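Local coordinates for protein tumor necrosis factor receptor superfamily member 16 (Rattus norvegicus, PDB 1SG1) that acts as a low-affinity receptor for nerve growth factor, probably through an elongated extracellular part built from cysteine-rich repeats, at residues C100-G105 and T153-A158; L106-Q111 and N115-E120; T140-E143 and R147-R150. One frame throughout, in Å; residues are numbered along the deposited sequence.

Contact 1 of 3, residues C100-G105 and T153-A158; sequences CEVGSG and TPWADA
With chi1 at 178°, Val102 holds CG1 opposite its own amide nitrogen and leans it toward the backbone of Trp155, whose CG sits between backbone N and carbonyl carbon, a position that leads the indole away from the facing chain. The meeting place is a type II beta turn, Glu101 to Ser104, in one cysteine-rich repeat, set against a loop of the next repeat; both belong to the elongated, disulfide-rich architecture of the TNF receptor family. Val102 suits the second turn position, where an extended backbone leaves its branches at the surface, and CG1 comes within 3.4 Å of Trp155 O. Gly103 fills the third position with a positive phi of 86°, a value that glycine adopts easily. Having no side chain, it also lets the two backbones close to 3.9 Å between Gly103 CA and Trp155 CA. Pro154, its ring suited to the bend of the loop, presents its carbonyl to this glycine. No conventional hydrogen bond links the segments, but Ser127 makes backbone bonds to both Gly103 and Pro154 and so ties turn and loop to a common neighbour. On the loop side Thr153 OG1 lies over the centre of the Trp155 ring. The most direct polar approach is a CA-H...O contact, Gly103 CA to Pro154 O at 3.0 Å, nearly straight at 174°.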
ATOM      1  N   CYS C 100       7.015  -8.693 -21.776  1.00 42.61           N
ATOM      2  CA  CYS C 100       6.767  -8.199 -23.111  1.00 42.89           C
ATOM      3  C   CYS C 100       8.167  -8.072 -23.690  1.00 45.88           C
ATOM      4  O   CYS C 100       8.932  -7.166 -23.331  1.00 45.71           O
ATOM      5  CB  CYS C 100       6.064  -6.853 -23.057  1.00 43.03           C
ATOM      6  SG  CYS C 100       4.502  -6.878 -22.120  1.00 42.70           S
ATOM      7  N   GLU C 101       8.511  -9.024 -24.554  1.00 46.16           N
ATOM      8  CA  GLU C 101       9.824  -9.069 -25.181  1.00 45.54           C
ATOM      9  C   GLU C 101      10.123  -7.793 -25.965  1.00 43.33           C
ATOM     10  O   GLU C 101       9.261  -6.921 -26.121  1.00 42.03           O
ATOM     11  CB  GLU C 101       9.899 -10.273 -26.125  1.00 47.69           C
ATOM     12  CG  GLU C 101       9.499 -11.605 -25.505  1.00 48.45           C
ATOM     13  CD  GLU C 101      10.509 -12.108 -24.504  1.00 49.91           C
ATOM     14  OE1 GLU C 101      11.616 -11.539 -24.467  1.00 51.59           O
ATOM     15  OE2 GLU C 101      10.209 -13.075 -23.767  1.00 50.35           O
ATOM     16  N   VAL C 102      11.351  -7.673 -26.450  1.00 40.90           N
ATOM     17  CA  VAL C 102      11.700  -6.499 -27.242  1.00 39.87           C
ATOM     18  C   VAL C 102      10.773  -6.477 -28.463  1.00 38.88           C
ATOM     19  O   VAL C 102      10.487  -7.517 -29.053  1.00 38.21           O
ATOM     20  CB  VAL C 102      13.158  -6.547 -27.718  1.00 40.72           C
ATOM     21  CG1 VAL C 102      13.454  -5.339 -28.570  1.00 41.03           C
ATOM     22  CG2 VAL C 102      14.097  -6.586 -26.523  1.00 41.60           C
ATOM     23  N   GLY C 103      10.284  -5.296 -28.818  1.00 35.68           N
ATOM     24  CA  GLY C 103       9.393  -5.194 -29.948  1.00 32.04           C
ATOM     25  C   GLY C 103       7.978  -5.453 -29.524  1.00 30.80           C
ATOM     26  O   GLY C 103       7.073  -5.538 -30.341  1.00 30.08           O
ATOM     27  N   SER C 104       7.801  -5.573 -28.220  1.00 32.68           N
ATOM     28  CA  SER C 104       6.500  -5.837 -27.601  1.00 33.11           C
ATOM     29  C   SER C 104       6.360  -4.997 -26.319  1.00 31.88           C
ATOM     30  O   SER C 104       7.337  -4.828 -25.583  1.00 30.76           O
ATOM     31  CB  SER C 104       6.411  -7.325 -27.270  1.00 35.36           C
ATOM     32  OG  SER C 104       5.167  -7.650 -26.679  1.00 44.26           O
ATOM     33  N   GLY C 105       5.159  -4.494 -26.041  1.00 30.07           N
ATOM     34  CA  GLY C 105       4.961  -3.658 -24.862  1.00 29.59           C
ATOM     35  C   GLY C 105       3.778  -3.844 -23.912  1.00 29.87           C
ATOM     36  O   GLY C 105       2.708  -4.362 -24.261  1.00 28.81           O
ATOM     37  N   THR C 153      12.300   0.782 -35.625  1.00 36.96           N
ATOM     38  CA  THR C 153      11.634  -0.484 -35.915  1.00 35.98           C
ATOM     39  C   THR C 153      10.871  -0.810 -34.650  1.00 36.31           C
ATOM     40  O   THR C 153      11.039  -0.141 -33.631  1.00 35.45           O
ATOM     41  CB  THR C 153      12.595  -1.628 -36.186  1.00 36.53           C
ATOM     42  OG1 THR C 153      13.526  -1.743 -35.102  1.00 38.31           O
ATOM     43  CG2 THR C 153      13.322  -1.391 -37.495  1.00 41.70           C
ATOM     44  N   PRO C 154      10.007  -1.826 -34.691  1.00 37.07           N
ATOM     45  CA  PRO C 154       9.300  -2.102 -33.443  1.00 36.10           C
ATOM     46  C   PRO C 154      10.189  -2.483 -32.252  1.00 34.53           C
ATOM     47  O   PRO C 154       9.724  -2.496 -31.129  1.00 36.98           O
ATOM     48  CB  PRO C 154       8.313  -3.203 -33.843  1.00 37.16           C
ATOM     49  CG  PRO C 154       8.973  -3.864 -35.010  0.10 37.28           C
ATOM     50  CD  PRO C 154       9.532  -2.699 -35.777  0.10 37.03           C
ATOM     51  N   TRP C 155      11.470  -2.762 -32.480  1.00 35.39           N
ATOM     52  CA  TRP C 155      12.358  -3.154 -31.383  1.00 34.08           C
ATOM     53  C   TRP C 155      13.501  -2.203 -31.037  1.00 32.62           C
ATOM     54  O   TRP C 155      14.189  -2.389 -30.044  1.00 32.31           O
ATOM     55  CB  TRP C 155      12.907  -4.569 -31.623  1.00 34.09           C
ATOM     56  CG  TRP C 155      13.694  -4.718 -32.858  1.00 32.00           C
ATOM     57  CD1 TRP C 155      15.039  -4.579 -32.997  1.00 32.13           C
ATOM     58  CD2 TRP C 155      13.175  -4.970 -34.161  1.00 32.93           C
ATOM     59  NE1 TRP C 155      15.396  -4.726 -34.318  1.00 35.27           N
ATOM     60  CE2 TRP C 155      14.268  -4.968 -35.052  1.00 32.32           C
ATOM     61  CE3 TRP C 155      11.891  -5.195 -34.664  1.00 31.44           C
ATOM     62  CZ2 TRP C 155      14.113  -5.179 -36.418  1.00 35.91           C
ATOM     63  CZ3 TRP C 155      11.738  -5.407 -36.028  1.00 35.24           C
ATOM     64  CH2 TRP C 155      12.842  -5.400 -36.889  1.00 32.40           C
ATOM     65  N   ALA C 156      13.722  -1.186 -31.846  1.00 32.54           N
ATOM     66  CA  ALA C 156      14.759  -0.220 -31.514  1.00 34.11           C
ATOM     67  C   ALA C 156      14.353   1.156 -31.994  1.00 35.17           C
ATOM     68  O   ALA C 156      13.860   1.319 -33.102  1.00 35.71           O
ATOM     69  CB  ALA C 156      16.088  -0.622 -32.110  1.00 34.05           C
ATOM     70  N   ASP C 157      14.538   2.147 -31.135  1.00 37.88           N
ATOM     71  CA  ASP C 157      14.196   3.531 -31.465  1.00 39.89           C
ATOM     72  C   ASP C 157      15.181   4.100 -32.487  1.00 40.15           C
ATOM     73  O   ASP C 157      16.283   3.587 -32.656  1.00 39.05           O
ATOM     74  CB  ASP C 157      14.211   4.380 -30.191  1.00 38.44           C
ATOM     75  CG  ASP C 157      13.944   5.846 -30.454  1.00 37.92           C
ATOM     76  OD1 ASP C 157      13.074   6.180 -31.287  1.00 39.33           O
ATOM     77  OD2 ASP C 157      14.600   6.670 -29.808  1.00 33.59           O
ATOM     78  N   ALA C 158      14.767   5.160 -33.168  1.00 41.73           N
ATOM     79  CA  ALA C 158      15.608   5.806 -34.159  1.00 44.84           C
ATOM     80  C   ALA C 158      16.832   6.458 -33.511  1.00 47.87           C
ATOM     81  O   ALA C 158      16.842   6.760 -32.323  1.00 48.02           O
ATOM     82  CB  ALA C 158      14.796   6.839 -34.903  1.00 43.86           C
TER

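Contact 2 of 3, residues L106-Q111 and N115-E120; sequences LVFSCQ and NTVCEE
Val107 and Phe108 both give their amide protons to one acceptor, Val117 O: the bond from Val107 N is 2.9 Å long and bent at 133°, that from Phe108 N is 3.1 Å and straighter. Two successive residues facing one on the partner strand make a classic beta bulge, here in an antiparallel hairpin. Phe108 and Val117 form its hydrogen-bonded pair, completed by Val117 N to Phe108 O at 3.0 Å. Their side chains lie side by side on one face. In Phe108 a chi1 of -72° puts CG beside the backbone N and opposite the carbonyl carbon; the ring edge meets Val117 CB in plane, while Val107 CG1 lies over one face, toward its rim. Beta-branched valines suit both the extended chain and this apolar cluster. Toward the other end a water donates to Leu106 O (2.7 Å) and to Glu119 OE1 (3.0 Å). That carboxylate also makes a salt bridge to a basic side chain of one chain of another protein, while Leu106 and Phe108 pack on a second such chain, consistent with a ligand-binding face. Near the turn, Cys110 SG lies 3.7 Å from Thr116 OG1. This hydroxyl bonds to Ser98 O and Asn115 OD1 takes the N-H of Ser98, while the disulfides Cys97-Cys110 and Cys100-Cys118 fasten both arms to the preceding chain. The turn end of the hairpin of strands 104-108 and 117-120 touches strand 85-87 through Tyr86, which meets Cys110 and Asn115.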
ATOM      1  N   LEU C 106       3.974  -3.372 -22.686  1.00 30.00           N
ATOM      2  CA  LEU C 106       2.950  -3.468 -21.654  1.00 32.45           C
ATOM      3  C   LEU C 106       1.569  -2.898 -22.022  1.00 33.20           C
ATOM      4  O   LEU C 106       1.470  -1.827 -22.605  1.00 34.01           O
ATOM      5  CB  LEU C 106       3.436  -2.780 -20.376  1.00 33.38           C
ATOM      6  CG  LEU C 106       2.386  -2.689 -19.271  1.00 30.74           C
ATOM      7  CD1 LEU C 106       1.761  -4.042 -19.058  1.00 36.23           C
ATOM      8  CD2 LEU C 106       3.010  -2.210 -18.009  1.00 31.33           C
ATOM      9  N   VAL C 107       0.510  -3.631 -21.682  1.00 33.49           N
ATOM     10  CA  VAL C 107      -0.850  -3.173 -21.947  1.00 34.44           C
ATOM     11  C   VAL C 107      -1.550  -3.169 -20.609  1.00 35.65           C
ATOM     12  O   VAL C 107      -2.153  -2.184 -20.202  1.00 37.52           O
ATOM     13  CB  VAL C 107      -1.654  -4.119 -22.832  1.00 30.05           C
ATOM     14  CG1 VAL C 107      -2.956  -3.491 -23.138  1.00 33.34           C
ATOM     15  CG2 VAL C 107      -0.939  -4.416 -24.101  1.00 34.49           C
ATOM     16  N   PHE C 108      -1.456  -4.303 -19.935  1.00 37.47           N
ATOM     17  CA  PHE C 108      -2.067  -4.484 -18.641  1.00 39.39           C
ATOM     18  C   PHE C 108      -1.041  -5.041 -17.668  1.00 37.69           C
ATOM     19  O   PHE C 108      -0.399  -6.067 -17.926  1.00 37.27           O
ATOM     20  CB  PHE C 108      -3.277  -5.408 -18.775  1.00 42.29           C
ATOM     21  CG  PHE C 108      -4.452  -4.767 -19.476  1.00 48.79           C
ATOM     22  CD1 PHE C 108      -5.075  -5.399 -20.556  1.00 50.54           C
ATOM     23  CD2 PHE C 108      -4.959  -3.540 -19.040  1.00 49.89           C
ATOM     24  CE1 PHE C 108      -6.187  -4.821 -21.188  1.00 50.09           C
ATOM     25  CE2 PHE C 108      -6.073  -2.954 -19.671  1.00 52.59           C
ATOM     26  CZ  PHE C 108      -6.683  -3.601 -20.744  1.00 50.87           C
ATOM     27  N   SER C 109      -0.874  -4.336 -16.559  1.00 35.49           N
ATOM     28  CA  SER C 109       0.071  -4.739 -15.535  1.00 34.95           C
ATOM     29  C   SER C 109      -0.187  -6.116 -14.919  1.00 34.95           C
ATOM     30  O   SER C 109      -1.326  -6.569 -14.795  1.00 31.73           O
ATOM     31  CB  SER C 109       0.110  -3.692 -14.426  1.00 35.48           C
ATOM     32  OG  SER C 109       1.252  -2.871 -14.565  1.00 37.59           O
ATOM     33  N   CYS C 110       0.903  -6.768 -14.536  1.00 36.72           N
ATOM     34  CA  CYS C 110       0.865  -8.084 -13.913  1.00 36.27           C
ATOM     35  C   CYS C 110       0.740  -7.945 -12.403  1.00 37.74           C
ATOM     36  O   CYS C 110       1.720  -7.679 -11.718  1.00 30.63           O
ATOM     37  CB  CYS C 110       2.138  -8.858 -14.229  1.00 37.65           C
ATOM     38  SG  CYS C 110       2.174 -10.528 -13.518  1.00 33.84           S
ATOM     39  N   GLN C 111      -0.479  -8.145 -11.914  1.00 40.74           N
ATOM     40  CA  GLN C 111      -0.796  -8.030 -10.505  1.00 45.15           C
ATOM     41  C   GLN C 111      -1.714  -9.167 -10.090  1.00 46.45           C
ATOM     42  O   GLN C 111      -2.646  -9.520 -10.815  1.00 45.71           O
ATOM     43  CB  GLN C 111      -1.501  -6.700 -10.230  1.00 49.90           C
ATOM     44  CG  GLN C 111      -1.032  -5.545 -11.085  1.00 55.34           C
ATOM     45  CD  GLN C 111      -1.585  -4.231 -10.591  1.00 61.86           C
ATOM     46  OE1 GLN C 111      -2.774  -4.128 -10.281  1.00 65.56           O
ATOM     47  NE2 GLN C 111      -0.728  -3.208 -10.511  1.00 64.98           N
ATOM     48  N   ASN C 115      -1.997 -12.031 -15.018  1.00 37.17           N
ATOM     49  CA  ASN C 115      -0.674 -12.139 -15.610  1.00 34.03           C
ATOM     50  C   ASN C 115      -0.584 -10.997 -16.621  1.00 33.94           C
ATOM     51  O   ASN C 115      -1.597 -10.519 -17.138  1.00 30.41           O
ATOM     52  CB  ASN C 115      -0.479 -13.490 -16.313  1.00 29.96           C
ATOM     53  CG  ASN C 115       0.863 -13.598 -17.035  1.00 26.43           C
ATOM     54  OD1 ASN C 115       1.878 -13.065 -16.597  1.00 27.88           O
ATOM     55  ND2 ASN C 115       0.870 -14.310 -18.136  1.00 28.20           N
ATOM     56  N   THR C 116       0.649 -10.553 -16.858  1.00 35.17           N
ATOM     57  CA  THR C 116       0.980  -9.498 -17.806  1.00 33.97           C
ATOM     58  C   THR C 116       0.285  -9.651 -19.150  1.00 34.14           C
ATOM     59  O   THR C 116       0.369 -10.712 -19.771  1.00 31.47           O
ATOM     60  CB  THR C 116       2.475  -9.518 -18.126  1.00 32.23           C
ATOM     61  OG1 THR C 116       3.227  -9.521 -16.916  1.00 34.66           O
ATOM     62  CG2 THR C 116       2.860  -8.317 -18.969  1.00 33.44           C
ATOM     63  N   VAL C 117      -0.391  -8.592 -19.590  1.00 35.06           N
ATOM     64  CA  VAL C 117      -1.024  -8.566 -20.914  1.00 37.26           C
ATOM     65  C   VAL C 117      -0.118  -7.732 -21.825  1.00 38.76           C
ATOM     66  O   VAL C 117      -0.027  -6.507 -21.661  1.00 38.02           O
ATOM     67  CB  VAL C 117      -2.377  -7.870 -20.910  1.00 38.61           C
ATOM     68  CG1 VAL C 117      -2.890  -7.760 -22.345  1.00 38.63           C
ATOM     69  CG2 VAL C 117      -3.358  -8.630 -20.051  1.00 38.03           C
ATOM     70  N   CYS C 118       0.556  -8.378 -22.777  1.00 39.22           N
ATOM     71  CA  CYS C 118       1.451  -7.656 -23.690  1.00 39.95           C
ATOM     72  C   CYS C 118       0.861  -7.216 -25.022  1.00 37.91           C
ATOM     73  O   CYS C 118      -0.255  -7.552 -25.374  1.00 35.85           O
ATOM     74  CB  CYS C 118       2.701  -8.472 -23.967  1.00 41.39           C
ATOM     75  SG  CYS C 118       3.710  -8.720 -22.487  1.00 45.54           S
ATOM     76  N   GLU C 119       1.663  -6.480 -25.775  1.00 38.83           N
ATOM     77  CA  GLU C 119       1.250  -5.934 -27.059  1.00 39.58           C
ATOM     78  C   GLU C 119       2.427  -5.821 -28.022  1.00 39.97           C
ATOM     79  O   GLU C 119       3.523  -5.422 -27.640  1.00 38.71           O
ATOM     80  CB  GLU C 119       0.659  -4.558 -26.803  1.00 39.37           C
ATOM     81  CG  GLU C 119       0.293  -3.728 -27.989  1.00 38.37           C
ATOM     82  CD  GLU C 119      -0.238  -2.378 -27.550  1.00 39.55           C
ATOM     83  OE1 GLU C 119       0.524  -1.595 -26.935  1.00 38.52           O
ATOM     84  OE2 GLU C 119      -1.427  -2.107 -27.798  1.00 41.82           O
ATOM     85  N   GLU C 120       2.194  -6.203 -29.272  1.00 40.79           N
ATOM     86  CA  GLU C 120       3.202  -6.100 -30.309  1.00 40.94           C
ATOM     87  C   GLU C 120       3.084  -4.603 -30.568  1.00 39.54           C
ATOM     88  O   GLU C 120       1.971  -4.102 -30.768  1.00 36.71           O
ATOM     89  CB  GLU C 120       2.755  -6.892 -31.534  1.00 45.44           C
ATOM     90  CG  GLU C 120       3.865  -7.473 -32.381  1.00 50.14           C
ATOM     91  CD  GLU C 120       4.660  -8.547 -31.655  1.00 52.42           C
ATOM     92  OE1 GLU C 120       4.056  -9.299 -30.856  1.00 52.57           O
ATOM     93  OE2 GLU C 120       5.885  -8.647 -31.898  1.00 53.36           O
TER
HETATM   94  O   HOH W   1       2.530  -0.758 -24.855  1.00 36.90           O

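Contact 3 of 3, residues T140-E143 and R147-R150; sequences TVCE and RQLR
Cys142 turns its CB toward Gln148, and its sulfur lies against the start of that side chain; this one meeting carries nearly the whole contact. SG comes to 3.8 Å from Gln148 CA and lies 4.1 Å from Gln148 CG, so it rests alongside the aliphatic root of the glutamine and leaves the terminal amide farther off. The two side chains run roughly crosswise. In Cys142 a chi1 of -71° sets SG beside the backbone N and opposite the carbonyl carbon; Gln148 has CG opposite its backbone N, at -171°, and continues as an extended chain past the sulfur. A glutamine fits such a place because its methylene groups can lie against an apolar sulfur while the polar end stays at the surface. No hydrogen bond joins the segments, and the approach is a van der Waals one. Gln148 is the centre of an inverse gamma turn, which sets where its CA stands. The tight bend brings Arg147 O within 2.8 Å of Leu149 N and makes a convex corner against the cysteine. The arginine on each side of the Gln148-Leu149 pair sends its charged end away from Cys142, with Arg150 reaching Ala156. The sulfur itself is committed to the disulfide Cys142-Cys160, a characteristic crosslink of TNF-receptor cysteine-rich repeats, which binds this loop to the last residues of the chain. Both segments are loop, following strand 137-138 in the repeat that ends the chain, and Arg150 pairs through its backbone with Glu159 nearby.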
ATOM      1  N   THR C 140      11.480   8.434 -31.894  1.00 38.51           N
ATOM      2  CA  THR C 140      12.147   9.724 -31.984  1.00 37.21           C
ATOM      3  C   THR C 140      12.152  10.092 -33.471  1.00 35.98           C
ATOM      4  O   THR C 140      12.455   9.259 -34.323  1.00 31.55           O
ATOM      5  CB  THR C 140      13.619   9.645 -31.540  1.00 38.93           C
ATOM      6  OG1 THR C 140      13.700   9.658 -30.115  1.00 41.29           O
ATOM      7  CG2 THR C 140      14.410  10.821 -32.091  1.00 41.88           C
ATOM      8  N   VAL C 141      11.814  11.333 -33.791  1.00 37.92           N
ATOM      9  CA  VAL C 141      11.839  11.752 -35.188  1.00 42.12           C
ATOM     10  C   VAL C 141      13.090  12.593 -35.423  1.00 41.29           C
ATOM     11  O   VAL C 141      13.175  13.718 -34.928  1.00 41.75           O
ATOM     12  CB  VAL C 141      10.607  12.593 -35.552  1.00 43.20           C
ATOM     13  CG1 VAL C 141      10.600  12.880 -37.037  1.00 46.97           C
ATOM     14  CG2 VAL C 141       9.346  11.860 -35.159  1.00 48.08           C
ATOM     15  N   CYS C 142      14.059  12.038 -36.151  1.00 42.07           N
ATOM     16  CA  CYS C 142      15.298  12.749 -36.451  1.00 44.70           C
ATOM     17  C   CYS C 142      15.011  14.013 -37.241  1.00 44.86           C
ATOM     18  O   CYS C 142      14.121  14.044 -38.086  1.00 42.53           O
ATOM     19  CB  CYS C 142      16.267  11.906 -37.279  1.00 44.54           C
ATOM     20  SG  CYS C 142      17.109  10.499 -36.488  1.00 49.03           S
ATOM     21  N   GLU C 143      15.793  15.045 -36.960  1.00 48.50           N
ATOM     22  CA  GLU C 143      15.660  16.343 -37.610  1.00 52.47           C
ATOM     23  C   GLU C 143      16.091  16.346 -39.079  1.00 52.37           C
ATOM     24  O   GLU C 143      16.944  15.563 -39.489  1.00 50.38           O
ATOM     25  CB  GLU C 143      16.472  17.366 -36.822  1.00 56.48           C
ATOM     26  CG  GLU C 143      15.839  17.735 -35.499  1.00 61.86           C
ATOM     27  CD  GLU C 143      15.002  18.987 -35.607  1.00 63.23           C
ATOM     28  OE1 GLU C 143      14.348  19.170 -36.654  1.00 65.52           O
ATOM     29  OE2 GLU C 143      14.996  19.784 -34.649  1.00 65.73           O
ATOM     30  N   ARG C 147      21.300  13.193 -39.333  1.00 43.89           N
ATOM     31  CA  ARG C 147      21.531  11.951 -40.055  1.00 42.89           C
ATOM     32  C   ARG C 147      20.858  10.779 -39.330  1.00 40.98           C
ATOM     33  O   ARG C 147      21.260  10.416 -38.220  1.00 41.00           O
ATOM     34  CB  ARG C 147      23.036  11.710 -40.174  1.00 43.80           C
ATOM     35  CG  ARG C 147      23.441  10.518 -41.031  1.00 47.33           C
ATOM     36  CD  ARG C 147      24.948  10.507 -41.232  1.00 46.37           C
ATOM     37  NE  ARG C 147      25.427   9.337 -41.963  1.00 49.83           N
ATOM     38  CZ  ARG C 147      26.704   8.968 -42.008  1.00 51.20           C
ATOM     39  NH1 ARG C 147      27.620   9.679 -41.365  1.00 52.99           N
ATOM     40  NH2 ARG C 147      27.069   7.891 -42.678  1.00 51.26           N
ATOM     41  N   GLN C 148      19.810  10.220 -39.941  1.00 38.82           N
ATOM     42  CA  GLN C 148      19.098   9.084 -39.361  1.00 36.79           C
ATOM     43  C   GLN C 148      20.027   7.896 -39.470  1.00 37.38           C
ATOM     44  O   GLN C 148      20.006   7.197 -40.474  1.00 37.53           O
ATOM     45  CB  GLN C 148      17.814   8.799 -40.137  1.00 38.36           C
ATOM     46  CG  GLN C 148      16.887   7.761 -39.485  1.00 35.28           C
ATOM     47  CD  GLN C 148      15.432   7.941 -39.871  1.00 29.01           C
ATOM     48  OE1 GLN C 148      14.541   7.793 -39.047  1.00 31.97           O
ATOM     49  NE2 GLN C 148      15.187   8.258 -41.124  1.00 33.60           N
ATOM     50  N   LEU C 149      20.850   7.697 -38.444  1.00 35.30           N
ATOM     51  CA  LEU C 149      21.825   6.624 -38.395  1.00 35.20           C
ATOM     52  C   LEU C 149      21.165   5.262 -38.404  1.00 35.21           C
ATOM     53  O   LEU C 149      21.647   4.324 -39.019  1.00 30.46           O
ATOM     54  CB  LEU C 149      22.677   6.767 -37.134  1.00 39.95           C
ATOM     55  CG  LEU C 149      23.725   7.876 -37.121  1.00 38.90           C
ATOM     56  CD1 LEU C 149      24.016   8.315 -35.694  1.00 38.57           C
ATOM     57  CD2 LEU C 149      24.970   7.374 -37.818  1.00 39.34           C
ATOM     58  N   ARG C 150      20.057   5.173 -37.687  1.00 37.54           N
ATOM     59  CA  ARG C 150      19.277   3.953 -37.586  1.00 38.55           C
ATOM     60  C   ARG C 150      17.806   4.371 -37.542  1.00 37.71           C
ATOM     61  O   ARG C 150      17.460   5.330 -36.870  1.00 34.88           O
ATOM     62  CB  ARG C 150      19.671   3.192 -36.316  1.00 42.41           C
ATOM     63  CG  ARG C 150      18.843   1.951 -36.050  1.00 47.44           C
ATOM     64  CD  ARG C 150      19.430   1.100 -34.921  1.00 49.81           C
ATOM     65  NE  ARG C 150      18.740  -0.188 -34.828  1.00 53.20           N
ATOM     66  CZ  ARG C 150      19.296  -1.305 -34.367  1.00 52.79           C
ATOM     67  NH1 ARG C 150      20.559  -1.298 -33.951  1.00 53.68           N
ATOM     68  NH2 ARG C 150      18.587  -2.430 -34.323  1.00 52.75           N
TER

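Coming from the N terminus, the chain enters contact 1 at 100-105 and runs directly into contact 2, where 106-111 folds back on 115-120 after a link of three residues. It passes strands 125-126 and 137-138, then makes another short loop that contact 3 closes between 140-143 and 147-150. Only then does 153-158 complete contact 1, a wide loop that encloses the two small ones, which follow each other in series. The Cys100-Cys118 disulfide couples contact 1 to the hairpin; a probable hydrogen bond from Thr140 N to Asp157 OD1 couples it to contact 3. Contacts 2 and 3, about 14 Å apart at their nearest atoms, are thus bridged by the contact between repeats.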